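Side-chain contacts in succinate-semialdehyde dehydrogenase (Synechococcus sp., PDB 4ITA), which oxidises succinic semialdehyde, probably to succinate, as an aldehyde dehydrogenase with a Rossmann-type fold that binds NADPH: residues L22-I27 with V192-K197; K202-T207 with A214-L219. All blocks are in the same frame, centred on the assembly; numbering follows the deposited sequence.

Contact 1: residues L22-I27 with V192-K197; sequences LTPAEI and VEQVIK. With EDO (1,2-ethanediol), chain N.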
loop_
_atom_site.group_PDB
_atom_site.type_symbol
_atom_site.label_atom_id
_atom_site.label_comp_id
_atom_site.label_asym_id
_atom_site.label_seq_id
_atom_site.Cartn_x
_atom_site.Cartn_y
_atom_site.Cartn_z
ATOM N N LEU A 22 10.364 23.235 -15.385
ATOM C CA LEU A 22 11.414 23.406 -14.387
ATOM C C LEU A 22 12.647 22.610 -14.770
ATOM O O LEU A 22 12.546 21.541 -15.375
ATOM C CB LEU A 22 10.944 22.900 -13.027
ATOM C CG LEU A 22 9.738 23.580 -12.389
ATOM C CD1 LEU A 22 9.490 22.954 -11.028
ATOM C CD2 LEU A 22 9.933 25.097 -12.284
ATOM N N THR A 23 13.815 23.119 -14.408
ATOM C CA THR A 23 15.039 22.337 -14.525
ATOM C C THR A 23 15.194 21.420 -13.311
ATOM O O THR A 23 14.560 21.637 -12.274
ATOM C CB THR A 23 16.270 23.246 -14.569
ATOM O OG1 THR A 23 16.379 23.927 -13.313
ATOM C CG2 THR A 23 16.169 24.259 -15.711
ATOM N N PRO A 24 16.049 20.396 -13.418
ATOM C CA PRO A 24 16.363 19.588 -12.236
ATOM C C PRO A 24 16.811 20.397 -11.012
ATOM O O PRO A 24 16.422 20.056 -9.891
ATOM C CB PRO A 24 17.481 18.673 -12.738
ATOM C CG PRO A 24 17.120 18.451 -14.163
ATOM C CD PRO A 24 16.553 19.768 -14.655
ATOM N N ALA A 25 17.599 21.449 -11.209
ATOM C CA ALA A 25 18.003 22.291 -10.086
ATOM C C ALA A 25 16.799 22.992 -9.447
ATOM O O ALA A 25 16.709 23.111 -8.217
ATOM C CB ALA A 25 19.046 23.311 -10.531
ATOM N N GLU A 26 15.868 23.454 -10.281
ATOM C CA GLU A 26 14.658 24.098 -9.776
ATOM C C GLU A 26 13.762 23.105 -9.035
ATOM O O GLU A 26 13.163 23.451 -8.008
ATOM C CB GLU A 26 13.908 24.785 -10.919
ATOM C CG GLU A 26 14.674 25.996 -11.441
ATOM C CD GLU A 26 14.073 26.630 -12.675
ATOM O OE1 GLU A 26 13.484 25.922 -13.518
ATOM O OE2 GLU A 26 14.206 27.864 -12.812
ATOM N N ILE A 27 13.675 21.876 -9.541
ATOM C CA ILE A 27 12.929 20.826 -8.852
ATOM C C ILE A 27 13.557 20.560 -7.485
ATOM O O ILE A 27 12.854 20.489 -6.471
ATOM C CB ILE A 27 12.890 19.528 -9.680
ATOM C CG1 ILE A 27 12.055 19.733 -10.942
ATOM C CG2 ILE A 27 12.327 18.370 -8.858
ATOM C CD1 ILE A 27 12.197 18.607 -11.943
ATOM N N VAL A 192 9.742 13.080 -13.565
ATOM C CA VAL A 192 9.162 12.515 -12.347
ATOM C C VAL A 192 10.144 11.593 -11.609
ATOM O O VAL A 192 10.164 11.543 -10.377
ATOM C CB VAL A 192 7.849 11.785 -12.678
ATOM C CG1 VAL A 192 7.324 11.023 -11.468
ATOM C CG2 VAL A 192 6.817 12.791 -13.153
ATOM N N GLU A 193 10.974 10.875 -12.365
ATOM C CA GLU A 193 11.934 9.962 -11.752
ATOM C C GLU A 193 12.827 10.668 -10.719
ATOM O O GLU A 193 13.075 10.132 -9.634
ATOM C CB GLU A 193 12.766 9.256 -12.834
ATOM C CG GLU A 193 13.876 8.358 -12.292
ATOM C CD GLU A 193 14.515 7.482 -13.358
ATOM O OE1 GLU A 193 13.969 7.382 -14.473
ATOM O OE2 GLU A 193 15.555 6.880 -13.054
ATOM N N GLN A 194 13.310 11.868 -11.045
ATOM C CA GLN A 194 14.109 12.632 -10.086
ATOM C C GLN A 194 13.360 12.830 -8.771
ATOM O O GLN A 194 13.929 12.700 -7.687
ATOM C CB GLN A 194 14.475 14.004 -10.652
ATOM C CG GLN A 194 15.223 14.881 -9.652
ATOM C CD GLN A 194 15.434 16.295 -10.138
ATOM O OE1 GLN A 194 15.187 16.607 -11.300
ATOM N NE2 GLN A 194 15.874 17.168 -9.239
ATOM N N VAL A 195 12.072 13.140 -8.872
ATOM C CA VAL A 195 11.267 13.385 -7.683
ATOM C C VAL A 195 11.124 12.107 -6.845
ATOM O O VAL A 195 11.366 12.116 -5.638
ATOM C CB VAL A 195 9.906 13.974 -8.048
ATOM C CG1 VAL A 195 9.140 14.326 -6.782
ATOM C CG2 VAL A 195 10.089 15.226 -8.894
ATOM N N ILE A 196 10.759 11.003 -7.487
ATOM C CA ILE A 196 10.614 9.731 -6.773
ATOM C C ILE A 196 11.914 9.290 -6.097
ATOM O O ILE A 196 11.895 8.724 -4.995
ATOM C CB ILE A 196 10.139 8.610 -7.727
ATOM C CG1 ILE A 196 8.756 8.935 -8.289
ATOM C CG2 ILE A 196 10.144 7.244 -7.023
ATOM C CD1 ILE A 196 8.348 8.050 -9.443
ATOM N N LYS A 197 13.043 9.556 -6.753
ATOM C CA LYS A 197 14.340 9.134 -6.227
ATOM C C LYS A 197 14.909 10.080 -5.177
ATOM O O LYS A 197 15.917 9.761 -4.537
ATOM C CB LYS A 197 15.359 8.966 -7.362
ATOM C CG LYS A 197 15.138 7.698 -8.166
ATOM C CD LYS A 197 16.186 7.525 -9.248
ATOM C CE LYS A 197 16.127 6.127 -9.829
ATOM N NZ LYS A 197 17.093 5.967 -10.951
HETATM C C1 EDO N . 17.289 14.695 -13.839
HETATM O O1 EDO N . 17.620 14.823 -12.456
HETATM C C2 EDO N . 17.423 13.228 -14.231
HETATM O O2 EDO N . 16.479 12.401 -13.526
#
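The first turn of helix 24-41 meets the short helix 192-197 at the edge of the Rossmann-type cofactor domain, and Q194 carries most of the contact. Its amide NE2 donates to the backbone O of P24 at 3.0 Å. The bond is nearly straight, with an N-H...O angle of 175°. The acceptor lies in the amide plane of Q194, while the donor is tilted out of the P24 carbonyl plane. CG of Q194 stands anti to the backbone N (chi1 176°) and the chain stays extended beyond it, which carries the amide across to the other helix. The same amide turns OE1 to the proline, 3.4 Å from P24 CB. Its other flank meets I27, whose CD1 lies 3.7 Å from Q194 OE1. I27 also reaches V195, with I27 CG2 and V195 CG2 3.9 Å apart and the two side chains crossing at about a right angle. I187 and Q191 also touch I27, and V195 packs on L127 and V154 of the central sheet. A 1,2-ethanediol, probably from the crystallisation liquor, makes a weak hydrogen bond to Q194 OE1. T23 and E26 form a capping box at the start of helix 24-41. T23 OG1 accepts from E26 N at 3.1 Å, and E26 OE1 accepts from T23 N at 3.0 Å. A leucine in place of Q194 would probably leave the P24 carbonyl without this donor and the join between the helices with apolar packing alone. The contact thus pairs one directional amide bond near the surface with a buried aliphatic touch beneath it.

Contact 2: residues K202-T207 with A214-L219; sequences KAATLT and ASLASL. With NDP (NADPH dihydro-nicotinamide-adenine-dinucleotide phosphate), chain C.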
loop_
_atom_site.group_PDB
_atom_site.type_symbol
_atom_site.label_atom_id
_atom_site.label_comp_id
_atom_site.label_asym_id
_atom_site.label_seq_id
_atom_site.Cartn_x
_atom_site.Cartn_y
_atom_site.Cartn_z
ATOM N N LYS A 202 8.707 10.892 0.289
ATOM C CA LYS A 202 8.462 9.696 1.105
ATOM C C LYS A 202 7.422 8.732 0.543
ATOM O O LYS A 202 7.357 7.573 0.960
ATOM C CB LYS A 202 8.087 10.095 2.539
ATOM C CG LYS A 202 9.138 10.963 3.242
ATOM C CD LYS A 202 10.534 10.333 3.239
ATOM C CE LYS A 202 11.487 11.183 4.070
ATOM N NZ LYS A 202 12.901 10.733 3.986
ATOM N N ALA A 203 6.624 9.202 -0.408
ATOM C CA ALA A 203 5.506 8.426 -0.910
ATOM C C ALA A 203 5.046 9.034 -2.217
ATOM O O ALA A 203 5.338 10.191 -2.503
ATOM C CB ALA A 203 4.373 8.435 0.097
ATOM N N ALA A 204 4.322 8.258 -3.011
ATOM C CA ALA A 204 3.817 8.767 -4.281
ATOM C C ALA A 204 2.457 8.189 -4.617
ATOM O O ALA A 204 2.174 7.017 -4.357
ATOM C CB ALA A 204 4.799 8.488 -5.397
ATOM N N THR A 205 1.615 9.027 -5.204
ATOM C CA THR A 205 0.290 8.628 -5.636
ATOM C C THR A 205 0.101 9.040 -7.095
ATOM O O THR A 205 0.564 10.110 -7.523
ATOM C CB THR A 205 -0.790 9.229 -4.707
ATOM O OG1 THR A 205 -2.066 8.665 -5.015
ATOM C CG2 THR A 205 -0.851 10.743 -4.810
ATOM N N LEU A 206 -0.536 8.176 -7.876
ATOM C CA LEU A 206 -0.797 8.498 -9.272
ATOM C C LEU A 206 -2.208 8.115 -9.655
ATOM O O LEU A 206 -2.677 7.015 -9.337
ATOM C CB LEU A 206 0.206 7.799 -10.200
ATOM C CG LEU A 206 0.088 8.092 -11.699
ATOM C CD1 LEU A 206 1.457 8.086 -12.377
ATOM C CD2 LEU A 206 -0.825 7.083 -12.422
ATOM N N THR A 207 -2.875 9.037 -10.339
ATOM C CA THR A 207 -4.128 8.772 -11.028
ATOM C C THR A 207 -3.846 8.954 -12.514
ATOM O O THR A 207 -3.303 9.979 -12.933
ATOM C CB THR A 207 -5.228 9.732 -10.547
ATOM O OG1 THR A 207 -5.428 9.536 -9.140
ATOM C CG2 THR A 207 -6.534 9.473 -11.287
ATOM N N ALA A 214 2.575 2.069 -13.869
ATOM C CA ALA A 214 3.649 1.078 -13.846
ATOM C C ALA A 214 5.016 1.739 -13.682
ATOM O O ALA A 214 5.872 1.246 -12.947
ATOM C CB ALA A 214 3.622 0.245 -15.116
ATOM N N SER A 215 5.219 2.851 -14.378
ATOM C CA SER A 215 6.472 3.583 -14.282
ATOM C C SER A 215 6.684 4.133 -12.870
ATOM O O SER A 215 7.721 3.891 -12.244
ATOM C CB SER A 215 6.492 4.713 -15.308
ATOM O OG SER A 215 7.732 5.398 -15.270
ATOM N N LEU A 216 5.696 4.853 -12.355
ATOM C CA LEU A 216 5.820 5.440 -11.033
ATOM C C LEU A 216 5.960 4.376 -9.946
ATOM O O LEU A 216 6.810 4.497 -9.054
ATOM C CB LEU A 216 4.633 6.360 -10.744
ATOM C CG LEU A 216 4.604 7.017 -9.355
ATOM C CD1 LEU A 216 4.220 8.494 -9.450
ATOM C CD2 LEU A 216 3.628 6.284 -8.427
ATOM N N ALA A 217 5.144 3.330 -10.022
ATOM C CA ALA A 217 5.151 2.317 -8.974
ATOM C C ALA A 217 6.413 1.459 -8.993
ATOM O O ALA A 217 6.920 1.077 -7.936
ATOM C CB ALA A 217 3.905 1.443 -9.044
ATOM N N SER A 218 6.929 1.152 -10.181
ATOM C CA SER A 218 8.174 0.386 -10.262
ATOM C C SER A 218 9.340 1.189 -9.689
ATOM O O SER A 218 10.157 0.656 -8.927
ATOM C CB SER A 218 8.449 -0.102 -11.690
ATOM O OG SER A 218 8.635 0.969 -12.595
ATOM N N LEU A 219 9.392 2.480 -10.015
ATOM C CA LEU A 219 10.435 3.363 -9.485
ATOM C C LEU A 219 10.324 3.524 -7.972
ATOM O O LEU A 219 11.330 3.448 -7.258
ATOM C CB LEU A 219 10.390 4.740 -10.166
ATOM C CG LEU A 219 10.853 4.808 -11.630
ATOM C CD1 LEU A 219 10.493 6.161 -12.230
ATOM C CD2 LEU A 219 12.350 4.535 -11.769
HETATM P PA NDP C . -1.678 9.423 -18.645
HETATM O O1A NDP C . -1.309 8.236 -17.802
HETATM O O2A NDP C . -1.113 9.559 -20.032
HETATM O O5B NDP C . -1.284 10.750 -17.843
HETATM C C5B NDP C . -1.639 10.945 -16.469
HETATM C C4B NDP C . -0.523 11.667 -15.719
HETATM O O4B NDP C . 0.632 10.823 -15.686
HETATM C C3B NDP C . -0.062 12.951 -16.400
HETATM O O3B NDP C . 0.391 13.867 -15.395
HETATM C C2B NDP C . 1.122 12.486 -17.226
HETATM O O2B NDP C . 2.054 13.518 -17.518
HETATM C C1B NDP C . 1.743 11.520 -16.255
HETATM N N9A NDP C . 2.600 10.488 -16.858
HETATM C C8A NDP C . 2.429 9.828 -18.021
HETATM N N7A NDP C . 3.424 8.926 -18.196
HETATM C C5A NDP C . 4.225 8.996 -17.121
HETATM C C6A NDP C . 5.453 8.334 -16.651
HETATM N N6A NDP C . 6.029 7.374 -17.401
HETATM N N1A NDP C . 5.956 8.724 -15.465
HETATM C C2A NDP C . 5.387 9.673 -14.710
HETATM N N3A NDP C . 4.272 10.325 -15.074
HETATM C C4A NDP C . 3.673 10.024 -16.243
HETATM O O3 NDP C . -3.303 9.411 -18.625
HETATM P PN NDP C . -4.438 9.842 -19.705
HETATM O O1N NDP C . -4.066 9.415 -21.107
HETATM O O2N NDP C . -4.809 11.270 -19.413
HETATM O O5D NDP C . -5.661 8.907 -19.233
HETATM C C5D NDP C . -6.272 9.104 -17.966
HETATM C C4D NDP C . -6.384 7.775 -17.240
HETATM O O4D NDP C . -6.613 8.004 -15.842
HETATM C C3D NDP C . -7.548 6.932 -17.721
HETATM O O3D NDP C . -7.150 5.562 -17.838
HETATM C C2D NDP C . -8.562 7.157 -16.616
HETATM O O2D NDP C . -9.519 6.097 -16.588
HETATM C C1D NDP C . -7.679 7.169 -15.385
HETATM N N1N NDP C . -8.398 7.774 -14.255
HETATM C C2N NDP C . -8.394 7.179 -13.051
HETATM C C3N NDP C . -9.406 7.456 -12.134
HETATM C C7N NDP C . -9.418 6.835 -10.768
HETATM O O7N NDP C . -9.646 7.559 -9.801
HETATM N N7N NDP C . -9.190 5.531 -10.632
HETATM C C4N NDP C . -10.541 8.386 -12.488
HETATM C C5N NDP C . -10.128 9.276 -13.566
HETATM C C6N NDP C . -9.073 8.933 -14.408
HETATM P P2B NDP C . 2.096 14.233 -18.956
HETATM O O1X NDP C . 3.225 15.208 -18.788
HETATM O O2X NDP C . 2.393 13.154 -19.971
HETATM O O3X NDP C . 0.778 14.910 -19.183
#
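L216 of helix 210-222 packs on A204 and L206 of strand 201-207, purely through aliphatic carbons. Its CD2 lies 3.9 Å from A204 CB, and its CD1 is 4.1 Å from the same methyl carbon. L206 lies alongside, running past L216 in the opposite direction, with L206 CD1 4.0 Å from L216 CB. CG of L216 is anti to the backbone N (chi1 178°), which carries the branch point of the side chain out to the strand. The helix and strand segments run nearly antiparallel, at 167°, with their axes 9.0 Å apart at closest approach. This is the first half of the beta-alpha-beta unit that continues into strand 227-230. Farther out, V129 and T227 also touch L216, and V129 and L229 touch L206. The second subunit packs against the same helix, with its Q222 meeting A214 and S218. The nicotinamide of NADPH lies at the C-terminal end of the strand, with C2N 3.4 Å from T207 CG2. The adenine lies by the helix, with N6A 3.4 Å from S215 OG. No hydrogen bond crosses between the two segments. Their union is therefore buried apolar packing, while T207 and S215 bring the strand and the helix to different parts of one cofactor.

How the contacts relate
From the N terminus, contact 1 closes a long loop: 22-27, early in the chain, meets 192-197 after 164 intervening residues. Contact 2 opens only afterwards and closes a short loop within one beta-alpha-beta unit. The two are in series, neither nested nor crossed. Helix 192-197 leads directly into strand 201-207, and it also packs on helix 210-222 through I196 against L216 and L219, and E193 against L219. Contact 1 therefore ties the first helix, 24-41, to the Rossmann-type part of the cofactor domain, and contact 2 holds a helix on its sheet. Their centres are about 14 Å apart, and V192, T207 and S215 all belong to the NADPH pocket.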